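Long-range contacts in RhCC (Rhodococcus jostii, PDB 4U5R), which is a tautomerase-superfamily protein that binds magnesium and probably acts as an unusual cofactor-independent oxygenase: residues F61-L66 with D100-I105; Q116-P121 with P137-V142. The protein carries 1 engineered substitution. All blocks are in the same frame, centred on the assembly; numbering follows the deposited sequence.

Interaction 1: F61-L66 with D100-I105; sequences FVRIRL and DWEIHI
Asp100 receives Val62 N on its backbone O at 2.8 Å, and its CB meets CD1 of the Phe61 ring. Its carboxylate turns to Gln116 of the second subunit. Trp101 sets the edge of its indole by CD1 of Ile64, the two side chains running the same way; its NE1 bonds Glu87. Glu102 bridges Val62 and Ile64 with its backbone. Its side chain is extended, and CD lies over one face of the Arg63 guanidinium, toward its rim. OE1 makes a salt bridge of 3.1 Å to Arg63 NE. OE2 bonds Trp113 of the second subunit. Ile103 meets Leu66 CD2 with CD1 at 3.6 Å. His104 takes Arg63 NH1 on ND1 at 2.9 Å, in its ring plane, with the guanidinium turned 73° to the ring. A bend at chi2 (55°) carries Arg63 to both partners. With an alanine here, Glu102 OE1 would probably lose its salt bridge and His104 ND1 its N-H donor. Arg65 CG lies over a His104 face, while His104 NE2 bonds Asp67 of the second subunit. Ile105 packs CG1 on Leu66 CG. Parallel strands joined through helix 76-90 form a beta-alpha-beta unit, as is characteristic of the tautomerase superfamily.

Interaction 2: Q116-P121 with P137-V142; sequences QGLVPP and PIPYDV
Val119 O accepts a hydrogen bond from Tyr140 OH at 2.7 Å. The hydroxyl stands above the carbonyl plane, 43° out of it, so the bond does not use a lone pair direction. Relative to the ring, the oxygen lies at the edge, near its plane. Tyr140 CG sits between its backbone N and carbonyl carbon (chi1 73°), and this turn brings the phenol to the 116-121 loop. The hydroxyl also rests against Pro121, 3.1 Å from its CA. Pro121 CB packs on Tyr140 CZ at 3.9 Å. Helix 126-134 adjoins this pair; its Met127 touches both Pro121 and Tyr140. The arrangement is a packing of two irregular, proline-rich loops on the surface. One leads from strand 113-115 into helix 126-134, and the other leads from that helix to helix 142-150. Val142 opens the last helix and lays CG2 against Val119 CB at 4.0 Å, the two valines crossing at about a right angle. Leu118 reaches the other loop with CD1, which comes to 3.6 Å from Pro137 O and also meets Pro139 CD. At the start of the two segments, Gln116 CB touches Pro137 CG at 3.8 Å. The amide of Gln116 turns to the third subunit, where its NE2 bonds Asp100 and its OE1 bonds Trp101 N.

How the interactions relate
From the N terminus, strand 2-8, helix 14-32 and strand 40-46 come first, then strand 61-68, helix 76-90 and strand 100-107. Interaction 1 closes this second crossover at the edge of the chain's own four-strand sheet. The chain then passes through strand 113-115 into the 116-121 loop. Interaction 2 closes a shorter loop around helix 126-134, just before the C-terminal helix 142-150. The two contacts follow in series and neither nest nor cross. The centres of interaction 1 and interaction 2 are about 31 Å apart, on opposite sides of the chain's centre. Between subunits, the start of the 116-121 segment meets the start of the 100-105 strand of a neighbouring subunit.

Interaction 1: F61-L66 with D100-I105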
loop_
_atom_site.group_PDB
_atom_site.type_symbol
_atom_site.label_atom_id
_atom_site.label_comp_id
_atom_site.label_asym_id
_atom_site.label_seq_id
_atom_site.Cartn_x
_atom_site.Cartn_y
_atom_site.Cartn_z
ATOM N N PHE B 61 15.567 -9.359 7.496
ATOM C CA PHE B 61 14.121 -9.337 7.629
ATOM C C PHE B 61 13.434 -9.175 6.274
ATOM O O PHE B 61 13.783 -8.281 5.496
ATOM C CB PHE B 61 13.725 -8.210 8.591
ATOM C CG PHE B 61 12.265 -8.202 8.967
ATOM C CD1 PHE B 61 11.789 -8.997 9.998
ATOM C CD2 PHE B 61 11.374 -7.375 8.304
ATOM C CE1 PHE B 61 10.438 -8.985 10.348
ATOM C CE2 PHE B 61 10.030 -7.355 8.653
ATOM C CZ PHE B 61 9.563 -8.161 9.669
ATOM N N VAL B 62 12.477 -10.061 5.998
ATOM C CA VAL B 62 11.684 -9.998 4.776
ATOM C C VAL B 62 10.253 -9.573 5.122
ATOM O O VAL B 62 9.562 -10.237 5.894
ATOM C CB VAL B 62 11.686 -11.360 4.031
ATOM C CG1 VAL B 62 10.778 -11.283 2.800
ATOM C CG2 VAL B 62 13.112 -11.752 3.634
ATOM N N ARG B 63 9.806 -8.454 4.564
ATOM C CA ARG B 63 8.441 -7.976 4.803
ATOM C C ARG B 63 7.593 -8.152 3.548
ATOM O O ARG B 63 7.965 -7.666 2.478
ATOM C CB ARG B 63 8.472 -6.502 5.248
ATOM C CG ARG B 63 7.164 -5.952 5.831
ATOM C CD ARG B 63 6.703 -6.821 6.994
ATOM N NE ARG B 63 5.594 -6.208 7.714
ATOM C CZ ARG B 63 4.305 -6.346 7.418
ATOM N NH1 ARG B 63 3.907 -7.058 6.362
ATOM N NH2 ARG B 63 3.410 -5.733 8.183
ATOM N N ILE B 64 6.453 -8.834 3.685
ATOM C CA ILE B 64 5.558 -9.115 2.558
ATOM C C ILE B 64 4.206 -8.440 2.771
ATOM O O ILE B 64 3.641 -8.501 3.864
ATOM C CB ILE B 64 5.316 -10.632 2.374
ATOM C CG1 ILE B 64 6.635 -11.419 2.309
ATOM C CG2 ILE B 64 4.388 -10.871 1.168
ATOM C CD1 ILE B 64 6.933 -12.179 3.618
ATOM N N ARG B 65 3.691 -7.780 1.741
ATOM C CA ARG B 65 2.364 -7.172 1.816
ATOM C C ARG B 65 1.633 -7.438 0.519
ATOM O O ARG B 65 2.218 -7.321 -0.531
ATOM C CB ARG B 65 2.459 -5.663 2.066
ATOM C CG ARG B 65 1.102 -4.989 2.185
ATOM C CD ARG B 65 1.176 -3.479 1.967
ATOM N NE ARG B 65 -0.130 -2.901 2.275
ATOM C CZ ARG B 65 -1.157 -2.896 1.438
ATOM N NH1 ARG B 65 -1.025 -3.407 0.216
ATOM N NH2 ARG B 65 -2.316 -2.376 1.825
ATOM N N LEU B 66 0.352 -7.760 0.567
ATOM C CA LEU B 66 -0.349 -8.001 -0.682
ATOM C C LEU B 66 -1.753 -7.459 -0.647
ATOM O O LEU B 66 -2.357 -7.437 0.408
ATOM C CB LEU B 66 -0.326 -9.499 -0.999
ATOM C CG LEU B 66 -0.844 -10.524 0.018
ATOM C CD1 LEU B 66 -1.660 -11.631 -0.635
ATOM C CD2 LEU B 66 0.313 -11.100 0.815
ATOM N N ASP B 100 13.930 -13.616 9.139
ATOM C CA ASP B 100 12.754 -13.238 9.919
ATOM C C ASP B 100 11.762 -12.633 8.944
ATOM O O ASP B 100 12.175 -12.075 7.926
ATOM C CB ASP B 100 13.124 -12.242 11.021
ATOM C CG ASP B 100 14.064 -12.840 12.032
ATOM O OD1 ASP B 100 13.872 -14.022 12.377
ATOM O OD2 ASP B 100 14.992 -12.134 12.462
ATOM N N TRP B 101 10.464 -12.760 9.209
ATOM C CA TRP B 101 9.497 -12.254 8.229
ATOM C C TRP B 101 8.116 -12.002 8.821
ATOM O O TRP B 101 7.771 -12.474 9.913
ATOM C CB TRP B 101 9.381 -13.205 7.006
ATOM C CG TRP B 101 8.551 -14.454 7.203
ATOM C CD1 TRP B 101 7.310 -14.708 6.685
ATOM C CD2 TRP B 101 8.901 -15.600 7.987
ATOM N NE1 TRP B 101 6.875 -15.948 7.090
ATOM C CE2 TRP B 101 7.832 -16.515 7.893
ATOM C CE3 TRP B 101 10.027 -15.950 8.744
ATOM C CZ2 TRP B 101 7.848 -17.754 8.547
ATOM C CZ3 TRP B 101 10.037 -17.174 9.399
ATOM C CH2 TRP B 101 8.954 -18.056 9.295
ATOM N N GLU B 102 7.338 -11.231 8.074
ATOM C CA GLU B 102 5.985 -10.839 8.437
ATOM C C GLU B 102 5.207 -10.611 7.149
ATOM O O GLU B 102 5.756 -10.115 6.169
ATOM C CB GLU B 102 5.985 -9.570 9.310
ATOM C CG GLU B 102 4.596 -9.148 9.762
ATOM C CD GLU B 102 4.581 -7.914 10.656
ATOM O OE1 GLU B 102 5.567 -7.153 10.683
ATOM O OE2 GLU B 102 3.548 -7.690 11.327
ATOM N N ILE B 103 3.929 -10.968 7.157
ATOM C CA ILE B 103 3.067 -10.858 5.986
ATOM C C ILE B 103 1.711 -10.352 6.412
ATOM O O ILE B 103 1.208 -10.727 7.480
ATOM C CB ILE B 103 2.872 -12.215 5.270
ATOM C CG1 ILE B 103 2.061 -12.040 3.974
ATOM C CG2 ILE B 103 2.176 -13.220 6.192
ATOM C CD1 ILE B 103 2.156 -13.251 3.030
ATOM N N HIS B 104 1.112 -9.500 5.586
ATOM C CA HIS B 104 -0.298 -9.175 5.753
ATOM C C HIS B 104 -0.989 -8.876 4.425
ATOM O O HIS B 104 -0.341 -8.575 3.416
ATOM C CB HIS B 104 -0.492 -8.022 6.769
ATOM C CG HIS B 104 -0.152 -6.650 6.261
ATOM N ND1 HIS B 104 1.142 -6.195 6.129
ATOM C CD2 HIS B 104 -0.952 -5.602 5.936
ATOM C CE1 HIS B 104 1.129 -4.945 5.699
ATOM N NE2 HIS B 104 -0.131 -4.560 5.577
ATOM N N ILE B 105 -2.313 -9.027 4.437
ATOM C CA ILE B 105 -3.156 -8.860 3.260
ATOM C C ILE B 105 -4.229 -7.791 3.464
ATOM O O ILE B 105 -4.817 -7.663 4.538
ATOM C CB ILE B 105 -3.889 -10.159 2.876
ATOM C CG1 ILE B 105 -2.968 -11.371 2.994
ATOM C CG2 ILE B 105 -4.508 -10.027 1.481
ATOM C CD1 ILE B 105 -3.568 -12.660 2.434
HETATM O O HOH W 1 4.788 -4.467 10.195
#

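Interaction 2: Q116-P121 with P137-V142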
loop_
_atom_site.group_PDB
_atom_site.type_symbol
_atom_site.label_atom_id
_atom_site.label_comp_id
_atom_site.label_asym_id
_atom_site.label_seq_id
_atom_site.Cartn_x
_atom_site.Cartn_y
_atom_site.Cartn_z
ATOM N N GLN B 116 -4.355 -3.812 -18.563
ATOM C CA GLN B 116 -4.195 -3.370 -19.959
ATOM C C GLN B 116 -5.350 -2.459 -20.414
ATOM O O GLN B 116 -5.768 -2.490 -21.582
ATOM C CB GLN B 116 -4.068 -4.577 -20.898
ATOM C CG GLN B 116 -3.092 -4.388 -22.061
ATOM C CD GLN B 116 -1.625 -4.537 -21.677
ATOM O OE1 GLN B 116 -1.264 -4.603 -20.503
ATOM N NE2 GLN B 116 -0.772 -4.612 -22.682
ATOM N N GLY B 117 -5.847 -1.650 -19.483
ATOM C CA GLY B 117 -6.947 -0.732 -19.726
ATOM C C GLY B 117 -8.320 -1.383 -19.790
ATOM O O GLY B 117 -9.303 -0.696 -20.060
ATOM N N LEU B 118 -8.390 -2.693 -19.550
ATOM C CA LEU B 118 -9.639 -3.446 -19.691
ATOM C C LEU B 118 -10.289 -3.740 -18.347
ATOM O O LEU B 118 -9.599 -3.936 -17.348
ATOM C CB LEU B 118 -9.392 -4.772 -20.428
ATOM C CG LEU B 118 -8.781 -4.717 -21.830
ATOM C CD1 LEU B 118 -8.454 -6.113 -22.347
ATOM C CD2 LEU B 118 -9.733 -3.987 -22.780
ATOM N N VAL B 119 -11.618 -3.800 -18.347
ATOM C CA VAL B 119 -12.370 -4.291 -17.198
ATOM C C VAL B 119 -12.181 -5.797 -17.107
ATOM O O VAL B 119 -12.551 -6.518 -18.030
ATOM C CB VAL B 119 -13.877 -3.970 -17.329
ATOM C CG1 VAL B 119 -14.681 -4.607 -16.188
ATOM C CG2 VAL B 119 -14.109 -2.467 -17.402
ATOM N N PRO B 120 -11.591 -6.283 -16.005
ATOM C CA PRO B 120 -11.514 -7.741 -15.871
ATOM C C PRO B 120 -12.902 -8.385 -15.827
ATOM O O PRO B 120 -13.843 -7.788 -15.313
ATOM C CB PRO B 120 -10.757 -7.925 -14.548
ATOM C CG PRO B 120 -9.936 -6.664 -14.431
ATOM C CD PRO B 120 -10.852 -5.594 -14.929
ATOM N N PRO B 121 -13.031 -9.589 -16.395
ATOM C CA PRO B 121 -14.358 -10.221 -16.487
ATOM C C PRO B 121 -14.855 -10.743 -15.140
ATOM O O PRO B 121 -14.079 -10.820 -14.196
ATOM C CB PRO B 121 -14.129 -11.369 -17.474
ATOM C CG PRO B 121 -12.671 -11.636 -17.412
ATOM C CD PRO B 121 -12.020 -10.310 -17.177
ATOM N N PRO B 137 -4.904 -10.507 -21.293
ATOM C CA PRO B 137 -6.211 -9.841 -21.246
ATOM C C PRO B 137 -6.754 -9.580 -22.645
ATOM O O PRO B 137 -6.195 -8.767 -23.381
ATOM C CB PRO B 137 -5.922 -8.534 -20.501
ATOM C CG PRO B 137 -4.463 -8.320 -20.638
ATOM C CD PRO B 137 -3.806 -9.653 -20.813
ATOM N N ILE B 138 -7.833 -10.273 -22.994
ATOM C CA ILE B 138 -8.444 -10.172 -24.316
ATOM C C ILE B 138 -9.570 -9.146 -24.327
ATOM O O ILE B 138 -10.509 -9.249 -23.538
ATOM C CB ILE B 138 -9.030 -11.526 -24.791
ATOM C CG1 ILE B 138 -7.998 -12.655 -24.693
ATOM C CG2 ILE B 138 -9.578 -11.386 -26.214
ATOM C CD1 ILE B 138 -6.964 -12.647 -25.779
ATOM N N PRO B 139 -9.476 -8.138 -25.209
ATOM C CA PRO B 139 -10.585 -7.185 -25.348
ATOM C C PRO B 139 -11.910 -7.890 -25.615
ATOM O O PRO B 139 -11.959 -8.821 -26.426
ATOM C CB PRO B 139 -10.169 -6.340 -26.552
ATOM C CG PRO B 139 -8.664 -6.380 -26.523
ATOM C CD PRO B 139 -8.326 -7.779 -26.057
ATOM N N TYR B 140 -12.965 -7.461 -24.928
ATOM C CA TYR B 140 -14.253 -8.130 -25.022
ATOM C C TYR B 140 -15.388 -7.170 -24.697
ATOM O O TYR B 140 -15.169 -6.072 -24.158
ATOM C CB TYR B 140 -14.300 -9.351 -24.081
ATOM C CG TYR B 140 -14.403 -8.996 -22.615
ATOM C CD1 TYR B 140 -13.294 -8.525 -21.915
ATOM C CD2 TYR B 140 -15.601 -9.137 -21.926
ATOM C CE1 TYR B 140 -13.387 -8.187 -20.575
ATOM C CE2 TYR B 140 -15.701 -8.802 -20.588
ATOM C CZ TYR B 140 -14.591 -8.328 -19.917
ATOM O OH TYR B 140 -14.713 -7.996 -18.594
ATOM N N ASP B 141 -16.598 -7.581 -25.061
ATOM C CA ASP B 141 -17.802 -6.828 -24.770
ATOM C C ASP B 141 -18.178 -7.050 -23.319
ATOM O O ASP B 141 -18.712 -8.103 -22.961
ATOM C CB ASP B 141 -18.944 -7.258 -25.700
ATOM C CG ASP B 141 -20.101 -6.270 -25.710
ATOM O OD1 ASP B 141 -20.619 -5.930 -24.629
ATOM O OD2 ASP B 141 -20.489 -5.827 -26.810
ATOM N N VAL B 142 -17.883 -6.059 -22.483
ATOM C CA VAL B 142 -18.088 -6.186 -21.046
ATOM C C VAL B 142 -19.547 -6.469 -20.712
ATOM O O VAL B 142 -19.846 -7.377 -19.936
ATOM C CB VAL B 142 -17.633 -4.917 -20.302
ATOM C CG1 VAL B 142 -17.869 -5.064 -18.804
ATOM C CG2 VAL B 142 -16.166 -4.639 -20.586
#